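Local coordinates for formiminoglutamase (Trypanosoma cruzi, PDB 4MYK), which hydrolyses N-formimino-L-glutamate as an arginase-like enzyme with a pair of manganese ions in its active site, at residues 26-38 with 104-118. The protein carries 1 engineered substitution. Residues are numbered along the deposited sequence; the frame is centred on the assembly and turned at random.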
loop_
_atom_site.group_PDB
_atom_site.type_symbol
_atom_site.label_atom_id
_atom_site.label_comp_id
_atom_site.label_asym_id
_atom_site.label_seq_id
_atom_site.Cartn_x
_atom_site.Cartn_y
_atom_site.Cartn_z
ATOM N N ARG A 26 -4.441 0.400 41.016
ATOM C CA ARG A 26 -4.570 1.853 41.151
ATOM C C ARG A 26 -3.730 2.570 40.101
ATOM O O ARG A 26 -2.541 2.289 39.939
ATOM C CB ARG A 26 -4.146 2.331 42.549
ATOM C CG ARG A 26 -5.248 3.070 43.325
ATOM C CD ARG A 26 -4.719 4.237 44.193
ATOM N NE ARG A 26 -4.095 3.828 45.459
ATOM C CZ ARG A 26 -4.738 3.674 46.619
ATOM N NH1 ARG A 26 -6.047 3.884 46.707
ATOM N NH2 ARG A 26 -4.063 3.309 47.705
ATOM N N GLU A 27 -4.365 3.500 39.399
ATOM C CA GLU A 27 -3.698 4.317 38.396
ATOM C C GLU A 27 -2.310 4.767 38.836
ATOM O O GLU A 27 -1.386 4.844 38.018
ATOM C CB GLU A 27 -4.553 5.543 38.078
ATOM C CG GLU A 27 -4.027 6.358 36.916
ATOM C CD GLU A 27 -4.785 7.657 36.722
ATOM O OE1 GLU A 27 -6.000 7.684 37.023
ATOM O OE2 GLU A 27 -4.165 8.644 36.259
ATOM N N GLU A 28 -2.176 5.067 40.130
ATOM C CA GLU A 28 -0.942 5.626 40.687
ATOM C C GLU A 28 0.217 4.651 40.531
ATOM O O GLU A 28 1.389 5.027 40.643
ATOM C CB GLU A 28 -1.129 5.966 42.172
ATOM C CG GLU A 28 -2.506 6.501 42.516
ATOM C CD GLU A 28 -2.697 7.949 42.095
ATOM O OE1 GLU A 28 -1.834 8.791 42.442
ATOM O OE2 GLU A 28 -3.719 8.245 41.428
ATOM N N ASP A 29 -0.128 3.393 40.268
ATOM C CA ASP A 29 0.848 2.314 40.212
ATOM C C ASP A 29 1.235 1.936 38.777
ATOM O O ASP A 29 2.199 1.210 38.550
ATOM C CB ASP A 29 0.315 1.106 40.991
ATOM C CG ASP A 29 0.219 1.384 42.495
ATOM O OD1 ASP A 29 1.214 1.877 43.078
ATOM O OD2 ASP A 29 -0.846 1.121 43.089
ATOM N N ALA A 30 0.481 2.451 37.813
ATOM C CA ALA A 30 0.772 2.227 36.401
ATOM C C ALA A 30 1.918 3.110 35.902
ATOM O O ALA A 30 1.973 4.308 36.200
ATOM C CB ALA A 30 -0.471 2.461 35.564
ATOM N N ASP A 31 2.827 2.507 35.138
ATOM C CA ASP A 31 3.909 3.238 34.485
ATOM C C ASP A 31 3.334 4.107 33.372
ATOM O O ASP A 31 3.779 5.234 33.144
ATOM C CB ASP A 31 4.927 2.263 33.902
ATOM C CG ASP A 31 5.523 1.342 34.951
ATOM O OD1 ASP A 31 6.279 1.840 35.807
ATOM O OD2 ASP A 31 5.255 0.119 34.909
ATOM N N ILE A 32 2.330 3.570 32.690
ATOM C CA ILE A 32 1.735 4.254 31.557
ATOM C C ILE A 32 0.243 4.357 31.777
ATOM O O ILE A 32 -0.408 3.372 32.156
ATOM C CB ILE A 32 2.009 3.494 30.230
ATOM C CG1 ILE A 32 3.515 3.458 29.929
ATOM C CG2 ILE A 32 1.209 4.108 29.063
ATOM C CD1 ILE A 32 3.928 2.355 28.971
ATOM N N VAL A 33 -0.297 5.550 31.543
ATOM C CA VAL A 33 -1.736 5.762 31.675
ATOM C C VAL A 33 -2.409 6.219 30.367
ATOM O O VAL A 33 -2.010 7.214 29.764
ATOM C CB VAL A 33 -2.057 6.687 32.878
ATOM C CG1 VAL A 33 -3.537 7.060 32.912
ATOM C CG2 VAL A 33 -1.645 5.992 34.181
ATOM N N ILE A 34 -3.414 5.447 29.942
ATOM C CA ILE A 34 -4.195 5.710 28.732
ATOM C C ILE A 34 -5.436 6.563 29.025
ATOM O O ILE A 34 -6.248 6.237 29.891
ATOM C CB ILE A 34 -4.665 4.393 28.061
ATOM C CG1 ILE A 34 -3.476 3.513 27.681
ATOM C CG2 ILE A 34 -5.518 4.685 26.844
ATOM C CD1 ILE A 34 -3.867 2.085 27.374
ATOM N N ILE A 35 -5.570 7.657 28.284
ATOM C CA ILE A 35 -6.672 8.594 28.458
ATOM C C ILE A 35 -7.365 8.769 27.117
ATOM O O ILE A 35 -6.716 9.039 26.117
ATOM C CB ILE A 35 -6.159 9.983 28.960
ATOM C CG1 ILE A 35 -5.477 9.844 30.329
ATOM C CG2 ILE A 35 -7.296 10.999 29.020
ATOM C CD1 ILE A 35 -4.429 10.919 30.627
ATOM N N GLY A 36 -8.678 8.608 27.091
ATOM C CA GLY A 36 -9.416 8.751 25.851
ATOM C C GLY A 36 -9.963 10.148 25.678
ATOM O O GLY A 36 -10.427 10.766 26.637
ATOM N N PHE A 37 -9.900 10.653 24.448
ATOM C CA PHE A 37 -10.514 11.933 24.113
ATOM C C PHE A 37 -11.430 11.811 22.883
ATOM O O PHE A 37 -11.031 12.145 21.755
ATOM C CB PHE A 37 -9.455 13.029 23.933
ATOM C CG PHE A 37 -10.003 14.429 24.061
ATOM C CD1 PHE A 37 -10.562 14.864 25.257
ATOM C CD2 PHE A 37 -9.957 15.306 22.993
ATOM C CE1 PHE A 37 -11.070 16.136 25.377
ATOM C CE2 PHE A 37 -10.457 16.581 23.105
ATOM C CZ PHE A 37 -11.015 16.999 24.298
ATOM N N PRO A 38 -12.676 11.346 23.108
ATOM C CA PRO A 38 -13.642 11.050 22.046
ATOM C C PRO A 38 -14.314 12.311 21.479
ATOM O O PRO A 38 -15.523 12.475 21.631
ATOM C CB PRO A 38 -14.686 10.176 22.758
ATOM C CG PRO A 38 -14.332 10.198 24.241
ATOM C CD PRO A 38 -13.293 11.245 24.439
ATOM N N LYS A 104 -5.948 16.477 33.642
ATOM C CA LYS A 104 -5.709 15.051 33.847
ATOM C C LYS A 104 -4.317 14.622 33.412
ATOM O O LYS A 104 -3.634 13.918 34.127
ATOM C CB LYS A 104 -6.753 14.230 33.087
ATOM C CG LYS A 104 -6.550 12.723 33.186
ATOM C CD LYS A 104 -6.527 12.279 34.620
ATOM C CE LYS A 104 -6.720 10.787 34.718
ATOM N NZ LYS A 104 -7.078 10.387 36.105
ATOM N N VAL A 105 -3.911 15.033 32.219
ATOM C CA VAL A 105 -2.574 14.736 31.734
ATOM C C VAL A 105 -1.523 15.303 32.688
ATOM O O VAL A 105 -0.516 14.649 32.978
ATOM C CB VAL A 105 -2.356 15.299 30.308
ATOM C CG1 VAL A 105 -0.899 15.128 29.873
ATOM C CG2 VAL A 105 -3.299 14.621 29.328
ATOM N N PHE A 106 -1.764 16.517 33.183
ATOM C CA PHE A 106 -0.831 17.152 34.109
ATOM C C PHE A 106 -0.625 16.334 35.375
ATOM O O PHE A 106 0.509 16.102 35.794
ATOM C CB PHE A 106 -1.281 18.551 34.506
ATOM C CG PHE A 106 -0.427 19.154 35.587
ATOM C CD1 PHE A 106 0.824 19.676 35.290
ATOM C CD2 PHE A 106 -0.854 19.163 36.906
ATOM C CE1 PHE A 106 1.625 20.211 36.278
ATOM C CE2 PHE A 106 -0.056 19.706 37.899
ATOM C CZ PHE A 106 1.186 20.229 37.582
ATOM N N THR A 107 -1.726 15.907 35.986
ATOM C CA THR A 107 -1.654 15.089 37.192
ATOM C C THR A 107 -0.800 13.835 36.975
ATOM O O THR A 107 0.086 13.545 37.772
ATOM C CB THR A 107 -3.064 14.742 37.746
ATOM O OG1 THR A 107 -3.745 13.859 36.848
ATOM C CG2 THR A 107 -3.892 16.003 37.921
ATOM N N VAL A 108 -1.047 13.109 35.883
ATOM C CA VAL A 108 -0.230 11.936 35.551
ATOM C C VAL A 108 1.239 12.328 35.389
ATOM O O VAL A 108 2.137 11.632 35.865
ATOM C CB VAL A 108 -0.719 11.202 34.268
ATOM C CG1 VAL A 108 0.229 10.078 33.914
ATOM C CG2 VAL A 108 -2.101 10.643 34.471
ATOM N N LEU A 109 1.459 13.455 34.715
ATOM C CA LEU A 109 2.795 14.009 34.516
ATOM C C LEU A 109 3.446 14.369 35.850
ATOM O O LEU A 109 4.567 13.956 36.142
ATOM C CB LEU A 109 2.740 15.258 33.628
ATOM C CG LEU A 109 2.584 15.131 32.111
ATOM C CD1 LEU A 109 2.607 16.520 31.482
ATOM C CD2 LEU A 109 3.687 14.256 31.540
ATOM N N ALA A 110 2.721 15.143 36.649
ATOM C CA ALA A 110 3.193 15.611 37.947
ATOM C C ALA A 110 3.718 14.494 38.851
ATOM O O ALA A 110 4.599 14.729 39.676
ATOM C CB ALA A 110 2.090 16.401 38.657
ATOM N N ARG A 111 3.189 13.283 38.711
ATOM C CA ARG A 111 3.600 12.211 39.625
ATOM C C ARG A 111 4.605 11.273 38.994
ATOM O O ARG A 111 4.925 10.230 39.549
ATOM C CB ARG A 111 2.403 11.413 40.156
ATOM C CG ARG A 111 1.978 10.280 39.269
ATOM C CD ARG A 111 0.869 9.462 39.902
ATOM N NE ARG A 111 0.303 8.555 38.910
ATOM C CZ ARG A 111 -0.785 8.825 38.201
ATOM N NH1 ARG A 111 -1.432 9.961 38.407
ATOM N NH2 ARG A 111 -1.225 7.958 37.304
ATOM N N GLY A 112 5.096 11.640 37.819
ATOM C CA GLY A 112 6.111 10.841 37.160
ATOM C C GLY A 112 5.620 9.740 36.238
ATOM O O GLY A 112 6.433 9.074 35.610
ATOM N N ALA A 113 4.308 9.538 36.142
ATOM C CA ALA A 113 3.770 8.521 35.236
ATOM C C ALA A 113 3.751 9.034 33.795
ATOM O O ALA A 113 3.938 10.225 33.562
ATOM C CB ALA A 113 2.381 8.068 35.680
ATOM N N PHE A 114 3.544 8.136 32.834
ATOM C CA PHE A 114 3.543 8.518 31.420
ATOM C C PHE A 114 2.135 8.488 30.821
ATOM O O PHE A 114 1.515 7.422 30.719
ATOM C CB PHE A 114 4.487 7.623 30.609
ATOM C CG PHE A 114 4.626 8.024 29.162
ATOM C CD1 PHE A 114 3.643 7.714 28.242
ATOM C CD2 PHE A 114 5.754 8.697 28.725
ATOM C CE1 PHE A 114 3.775 8.081 26.924
ATOM C CE2 PHE A 114 5.896 9.061 27.406
ATOM C CZ PHE A 114 4.904 8.754 26.504
ATOM N N PRO A 115 1.633 9.664 30.406
ATOM C CA PRO A 115 0.303 9.778 29.805
ATOM C C PRO A 115 0.316 9.481 28.297
ATOM O O PRO A 115 1.126 10.051 27.552
ATOM C CB PRO A 115 -0.052 11.255 30.024
ATOM C CG PRO A 115 1.215 11.928 30.482
ATOM C CD PRO A 115 2.338 10.951 30.362
ATOM N N PHE A 116 -0.575 8.592 27.859
ATOM C CA PHE A 116 -0.826 8.395 26.430
ATOM C C PHE A 116 -2.284 8.727 26.144
ATOM O O PHE A 116 -3.197 8.119 26.725
ATOM C CB PHE A 116 -0.510 6.958 25.999
ATOM C CG PHE A 116 -1.000 6.615 24.610
ATOM C CD1 PHE A 116 -0.203 6.843 23.501
ATOM C CD2 PHE A 116 -2.260 6.050 24.417
ATOM C CE1 PHE A 116 -0.655 6.520 22.223
ATOM C CE2 PHE A 116 -2.712 5.723 23.144
ATOM C CZ PHE A 116 -1.907 5.960 22.050
ATOM N N VAL A 117 -2.508 9.698 25.266
ATOM C CA VAL A 117 -3.860 10.174 25.003
ATOM C C VAL A 117 -4.326 9.716 23.632
ATOM O O VAL A 117 -3.725 10.059 22.613
ATOM C CB VAL A 117 -3.953 11.712 25.095
ATOM C CG1 VAL A 117 -5.411 12.176 24.953
ATOM C CG2 VAL A 117 -3.348 12.212 26.412
ATOM N N ILE A 118 -5.390 8.926 23.606
ATOM C CA ILE A 118 -5.938 8.457 22.342
ATOM C C ILE A 118 -7.153 9.293 21.953
ATOM O O ILE A 118 -8.084 9.444 22.739
ATOM C CB ILE A 118 -6.292 6.947 22.375
ATOM C CG1 ILE A 118 -6.908 6.514 21.045
ATOM C CG2 ILE A 118 -7.208 6.610 23.550
ATOM C CD1 ILE A 118 -5.991 6.728 19.875
HETATM O O HOH W 1 -4.276 11.285 37.927
HETATM O O HOH W 2 6.366 6.026 34.188
#
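Glu27 forms salt bridges to Lys104 and Arg111, one carboxylate oxygen turned chiefly to each. OE1 of Glu27 takes Lys104 NZ on its syn lone pair at 3.1 Å, the two chains meeting from opposite directions. OE2 of Glu27 lies in the guanidinium plane of Arg111, 3.2 Å from NH2; that N-H meets it on the anti side, tilted well out of the carboxylate plane, in a fairly straight bond (161°). Glu27 is extended, CG anti to the backbone N (chi1 -173°), and a water links its OE2 to Thr107 OG1 and Arg111 NH1. Glu28 OE2 lies above one guanidinium face, toward its rim; with no N-H aimed at Glu28 OE1 either, this carboxylate probably acts through charge alone.

Beneath the charges, branched apolar residues suit a strand packed under a helix: Val33 CG2 lies 3.7 Å from Arg111 NH2 at the guanidinium edge, while Ile35 CD1 touches both Lys104 CG (3.8 Å) and Val105 CG2. The helix belongs to a beta-alpha-beta crossover of the arginase α/β fold, from strand 83-88 to 114-119, with 32-37 between them in the sheet. Helical residues 104-110 run antiparallel to strand 32-37, then the chain turns at Gly112, whose positive phi suits glycine. Six backbone bonds join the parallel strands, from Phe114 N to Asp31 O (2.9 Å) through Phe37 N to Ile118 O (2.8 Å). On the sheet's other face, Ile34 CG2 touches the edge of Phe116, whose ring also meets that of Phe299. Lys82 N holds Asp31 OD2.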